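Long-range contact in fatty acid CoA ligase (Marinactinospora thermotolerans, PDB 6SQ8), which belongs to the ANL superfamily of AMP-binding enzymes and binds adenosine monophosphate and 1-ethanoyl-9H-pyrido[3,4-b]indole-3-carboxylic acid: residues 189-200 and 238-249. Numbering follows the deposited sequence.
Sequences YGRGPWRFLIPI and ERATHVFLAPNW
Phe196 swings CG away from its backbone N (chi1 -154°) and CG of His242 lies opposite its carbonyl carbon (chi1 -64°), and the two side chains meet on one face of a parallel strand pair, 195-198 with 242-245, in the AMP-binding domain. The phenylalanine ring offers a broad apolar face to CB of His242, which sits 3.6 Å from the Phe196 centroid in a CH-pi contact. Histidine fits here because both ring nitrogens find polar partners in a buried place. NE2 donates to Tyr189 O at 2.7 Å, nearly straight and in the imidazole plane, tying the end of helix 175-189 to strand 242-245. ND1 lies 2.6 Å from Thr241 OG1, a hydrogen bond that helps fix the ring's rotation, while Trp194 CG lies over one face of the imidazole, the planes inclined at 37°. The same threonine hydroxyl accepts from Arg195 N. Arg195 O takes two donors, Thr241 N and His242 N, and Leu197 N continues the pairing to His242 O. Beyond the strands, Pro199 and Ile200 offer apolar surface to Trp249, which stacks on Phe226. Phe244 borders the pocket of the bound 1-ethanoyl-9H-pyrido[3,4-b]indole-3-carboxylic acid; its CD1 packs 3.6 Å from Ile200 CD1.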
loop_
_atom_site.group_PDB
_atom_site.type_symbol
_atom_site.label_atom_id
_atom_site.label_comp_id
_atom_site.label_asym_id
_atom_site.label_seq_id
_atom_site.Cartn_x
_atom_site.Cartn_y
_atom_site.Cartn_z
ATOM N N TYR A 189 12.243 8.618 -5.463
ATOM C CA TYR A 189 11.383 9.407 -6.351
ATOM C C TYR A 189 12.099 10.625 -6.957
ATOM O O TYR A 189 11.561 11.272 -7.859
ATOM C CB TYR A 189 10.122 9.869 -5.621
ATOM C CG TYR A 189 9.259 8.770 -5.050
ATOM C CD1 TYR A 189 9.286 7.476 -5.549
ATOM C CD2 TYR A 189 8.387 9.036 -4.009
ATOM C CE1 TYR A 189 8.501 6.472 -5.005
ATOM C CE2 TYR A 189 7.598 8.041 -3.458
ATOM C CZ TYR A 189 7.649 6.758 -3.959
ATOM O OH TYR A 189 6.862 5.794 -3.404
ATOM N N GLY A 190 13.316 10.931 -6.493
ATOM C CA GLY A 190 14.045 12.137 -6.905
ATOM C C GLY A 190 13.941 13.227 -5.849
ATOM O O GLY A 190 13.162 13.131 -4.900
ATOM N N ARG A 191 14.785 14.255 -5.962
ATOM C CA ARG A 191 14.563 15.500 -5.222
ATOM C C ARG A 191 13.292 16.121 -5.818
ATOM O O ARG A 191 12.980 15.981 -7.046
ATOM C CB ARG A 191 15.727 16.499 -5.297
ATOM C CG ARG A 191 17.104 15.963 -4.929
ATOM C CD ARG A 191 17.536 16.310 -3.521
ATOM N NE ARG A 191 18.852 15.767 -3.205
ATOM C CZ ARG A 191 20.007 16.387 -3.434
ATOM N NH1 ARG A 191 20.035 17.492 -4.160
ATOM N NH2 ARG A 191 21.125 15.903 -2.913
ATOM N N GLY A 192 12.533 16.773 -4.936
ATOM C CA GLY A 192 11.361 17.528 -5.321
ATOM C C GLY A 192 11.728 18.951 -5.715
ATOM O O GLY A 192 12.899 19.280 -5.749
ATOM N N PRO A 193 10.743 19.793 -5.992
ATOM C CA PRO A 193 9.336 19.461 -5.845
ATOM C C PRO A 193 8.765 18.470 -6.882
ATOM O O PRO A 193 9.156 18.463 -8.022
ATOM C CB PRO A 193 8.688 20.844 -5.993
ATOM C CG PRO A 193 9.548 21.507 -7.079
ATOM C CD PRO A 193 10.926 20.887 -6.943
ATOM N N TRP A 194 7.850 17.618 -6.409
ATOM C CA TRP A 194 7.039 16.702 -7.162
ATOM C C TRP A 194 5.645 17.311 -7.356
ATOM O O TRP A 194 5.131 17.981 -6.465
ATOM C CB TRP A 194 6.902 15.382 -6.386
ATOM C CG TRP A 194 8.171 14.806 -5.844
ATOM C CD1 TRP A 194 9.412 14.827 -6.417
ATOM C CD2 TRP A 194 8.305 14.049 -4.640
ATOM N NE1 TRP A 194 10.315 14.142 -5.644
ATOM C CE2 TRP A 194 9.656 13.653 -4.547
ATOM C CE3 TRP A 194 7.429 13.689 -3.612
ATOM C CZ2 TRP A 194 10.147 12.932 -3.455
ATOM C CZ3 TRP A 194 7.908 12.967 -2.542
ATOM C CH2 TRP A 194 9.254 12.597 -2.462
ATOM N N ARG A 195 5.023 17.052 -8.509
ATOM C CA ARG A 195 3.585 17.168 -8.675
ATOM C C ARG A 195 3.042 15.740 -8.669
ATOM O O ARG A 195 3.093 15.034 -9.683
ATOM C CB ARG A 195 3.236 17.944 -9.945
ATOM C CG ARG A 195 3.137 19.456 -9.765
ATOM C CD ARG A 195 4.435 20.269 -9.800
ATOM N NE ARG A 195 5.254 20.238 -11.015
ATOM C CZ ARG A 195 4.804 20.043 -12.258
ATOM N NH1 ARG A 195 3.500 20.024 -12.475
ATOM N NH2 ARG A 195 5.650 19.845 -13.263
ATOM N N PHE A 196 2.587 15.304 -7.492
ATOM C CA PHE A 196 2.357 13.897 -7.199
ATOM C C PHE A 196 0.855 13.611 -7.201
ATOM O O PHE A 196 0.114 14.093 -6.344
ATOM C CB PHE A 196 2.990 13.521 -5.865
ATOM C CG PHE A 196 3.359 12.070 -5.718
ATOM C CD1 PHE A 196 2.417 11.068 -5.884
ATOM C CD2 PHE A 196 4.641 11.702 -5.352
ATOM C CE1 PHE A 196 2.760 9.732 -5.725
ATOM C CE2 PHE A 196 4.989 10.369 -5.191
ATOM C CZ PHE A 196 4.041 9.386 -5.368
ATOM N N LEU A 197 0.440 12.787 -8.168
ATOM C CA LEU A 197 -0.939 12.388 -8.372
ATOM C C LEU A 197 -1.238 11.221 -7.431
ATOM O O LEU A 197 -0.575 10.183 -7.476
ATOM C CB LEU A 197 -1.093 11.958 -9.834
ATOM C CG LEU A 197 -2.414 12.293 -10.529
ATOM C CD1 LEU A 197 -2.764 11.260 -11.606
ATOM C CD2 LEU A 197 -3.558 12.413 -9.547
ATOM N N ILE A 198 -2.242 11.390 -6.586
ATOM C CA ILE A 198 -2.571 10.387 -5.617
ATOM C C ILE A 198 -4.030 9.996 -5.772
ATOM O O ILE A 198 -4.912 10.656 -5.237
ATOM C CB ILE A 198 -2.266 10.873 -4.191
ATOM C CG1 ILE A 198 -0.837 11.416 -4.113
ATOM C CG2 ILE A 198 -2.507 9.751 -3.198
ATOM C CD1 ILE A 198 -0.339 11.659 -2.724
ATOM N N PRO A 199 -4.301 8.894 -6.492
ATOM C CA PRO A 199 -5.639 8.322 -6.583
ATOM C C PRO A 199 -5.902 7.155 -5.622
ATOM O O PRO A 199 -6.976 6.582 -5.662
ATOM C CB PRO A 199 -5.599 7.812 -8.029
ATOM C CG PRO A 199 -4.195 7.265 -8.175
ATOM C CD PRO A 199 -3.328 8.154 -7.308
ATOM N N ILE A 200 -4.922 6.790 -4.798
ATOM C CA ILE A 200 -5.144 5.789 -3.772
ATOM C C ILE A 200 -5.668 6.493 -2.527
ATOM O O ILE A 200 -5.441 7.676 -2.356
ATOM C CB ILE A 200 -3.877 4.963 -3.485
ATOM C CG1 ILE A 200 -2.743 5.809 -2.907
ATOM C CG2 ILE A 200 -3.442 4.213 -4.724
ATOM C CD1 ILE A 200 -1.447 5.049 -2.712
ATOM N N GLU A 238 -2.210 18.878 -15.246
ATOM C CA GLU A 238 -1.476 19.365 -14.058
ATOM C C GLU A 238 0.042 19.151 -14.230
ATOM O O GLU A 238 0.813 19.489 -13.349
ATOM C CB GLU A 238 -1.923 18.642 -12.785
ATOM C CG GLU A 238 -3.426 18.570 -12.607
ATOM C CD GLU A 238 -4.105 19.851 -12.174
ATOM O OE1 GLU A 238 -3.439 20.906 -12.064
ATOM O OE2 GLU A 238 -5.321 19.766 -11.850
ATOM N N ARG A 239 0.466 18.600 -15.367
ATOM C CA ARG A 239 1.851 18.284 -15.637
ATOM C C ARG A 239 2.445 17.512 -14.450
ATOM O O ARG A 239 3.518 17.856 -13.965
ATOM C CB ARG A 239 2.637 19.564 -15.921
ATOM C CG ARG A 239 2.024 20.482 -16.962
ATOM C CD ARG A 239 2.764 20.417 -18.277
ATOM N NE ARG A 239 2.427 19.371 -19.238
ATOM C CZ ARG A 239 2.103 19.599 -20.513
ATOM N NH1 ARG A 239 1.614 20.778 -20.857
ATOM N NH2 ARG A 239 2.279 18.651 -21.416
ATOM N N ALA A 240 1.733 16.467 -13.997
ATOM C CA ALA A 240 2.138 15.645 -12.871
ATOM C C ALA A 240 3.472 14.951 -13.173
ATOM O O ALA A 240 3.716 14.517 -14.282
ATOM C CB ALA A 240 1.062 14.641 -12.554
ATOM N N THR A 241 4.322 14.871 -12.150
ATOM C CA THR A 241 5.641 14.285 -12.256
ATOM C C THR A 241 5.646 12.863 -11.678
ATOM O O THR A 241 6.470 12.041 -12.050
ATOM C CB THR A 241 6.686 15.112 -11.504
ATOM O OG1 THR A 241 6.295 15.147 -10.131
ATOM C CG2 THR A 241 6.823 16.512 -12.051
ATOM N N HIS A 242 4.754 12.609 -10.721
ATOM C CA HIS A 242 4.694 11.353 -10.037
ATOM C C HIS A 242 3.241 10.929 -9.928
ATOM O O HIS A 242 2.349 11.789 -9.915
ATOM C CB HIS A 242 5.316 11.467 -8.648
ATOM C CG HIS A 242 6.777 11.778 -8.647
ATOM N ND1 HIS A 242 7.280 12.959 -9.171
ATOM C CD2 HIS A 242 7.830 11.071 -8.183
ATOM C CE1 HIS A 242 8.587 12.960 -9.028
ATOM N NE2 HIS A 242 8.946 11.814 -8.417
ATOM N N VAL A 243 3.039 9.609 -9.863
ATOM C CA VAL A 243 1.747 9.019 -9.581
ATOM C C VAL A 243 1.996 7.655 -8.935
ATOM O O VAL A 243 2.981 7.009 -9.228
ATOM C CB VAL A 243 0.886 8.897 -10.850
ATOM C CG1 VAL A 243 1.561 8.062 -11.907
ATOM C CG2 VAL A 243 -0.480 8.313 -10.549
ATOM N N PHE A 244 1.080 7.249 -8.058
ATOM C CA PHE A 244 1.103 5.932 -7.482
ATOM C C PHE A 244 -0.178 5.188 -7.860
ATOM O O PHE A 244 -1.265 5.726 -7.678
ATOM C CB PHE A 244 1.240 5.974 -5.963
ATOM C CG PHE A 244 1.607 4.636 -5.364
ATOM C CD1 PHE A 244 0.669 3.625 -5.245
ATOM C CD2 PHE A 244 2.898 4.383 -4.935
ATOM C CE1 PHE A 244 1.023 2.397 -4.703
ATOM C CE2 PHE A 244 3.253 3.153 -4.407
ATOM C CZ PHE A 244 2.316 2.160 -4.297
ATOM N N LEU A 245 -0.001 3.952 -8.355
ATOM C CA LEU A 245 -1.056 3.092 -8.862
ATOM C C LEU A 245 -0.925 1.698 -8.252
ATOM O O LEU A 245 0.198 1.226 -7.995
ATOM C CB LEU A 245 -0.907 2.977 -10.378
ATOM C CG LEU A 245 -0.966 4.281 -11.146
ATOM C CD1 LEU A 245 -0.650 4.028 -12.606
ATOM C CD2 LEU A 245 -2.328 4.912 -10.995
ATOM N N ALA A 246 -2.078 1.045 -8.046
ATOM C CA ALA A 246 -2.127 -0.399 -7.861
ATOM C C ALA A 246 -1.704 -1.047 -9.172
ATOM O O ALA A 246 -1.931 -0.478 -10.238
ATOM C CB ALA A 246 -3.509 -0.851 -7.462
ATOM N N PRO A 247 -1.056 -2.232 -9.143
ATOM C CA PRO A 247 -0.594 -2.865 -10.375
ATOM C C PRO A 247 -1.669 -2.977 -11.463
ATOM O O PRO A 247 -1.378 -2.677 -12.614
ATOM C CB PRO A 247 -0.121 -4.233 -9.879
ATOM C CG PRO A 247 0.357 -3.961 -8.469
ATOM C CD PRO A 247 -0.665 -2.981 -7.939
ATOM N N ASN A 248 -2.893 -3.375 -11.100
ATOM C CA ASN A 248 -3.952 -3.545 -12.095
ATOM C C ASN A 248 -4.227 -2.206 -12.794
ATOM O O ASN A 248 -4.544 -2.181 -13.977
ATOM C CB ASN A 248 -5.247 -4.089 -11.493
ATOM C CG ASN A 248 -5.200 -5.575 -11.172
ATOM O OD1 ASN A 248 -4.421 -6.345 -11.731
ATOM N ND2 ASN A 248 -6.029 -6.012 -10.242
ATOM N N TRP A 249 -4.100 -1.108 -12.047
ATOM C CA TRP A 249 -4.320 0.238 -12.577
ATOM C C TRP A 249 -3.221 0.593 -13.584
ATOM O O TRP A 249 -3.473 1.246 -14.587
ATOM C CB TRP A 249 -4.391 1.290 -11.457
ATOM C CG TRP A 249 -5.440 1.053 -10.420
ATOM C CD1 TRP A 249 -6.363 0.048 -10.385
ATOM C CD2 TRP A 249 -5.678 1.852 -9.248
ATOM N NE1 TRP A 249 -7.147 0.159 -9.267
ATOM C CE2 TRP A 249 -6.755 1.260 -8.554
ATOM C CE3 TRP A 249 -5.082 2.995 -8.710
ATOM C CZ2 TRP A 249 -7.247 1.783 -7.361
ATOM C CZ3 TRP A 249 -5.573 3.508 -7.534
ATOM C CH2 TRP A 249 -6.634 2.906 -6.863
#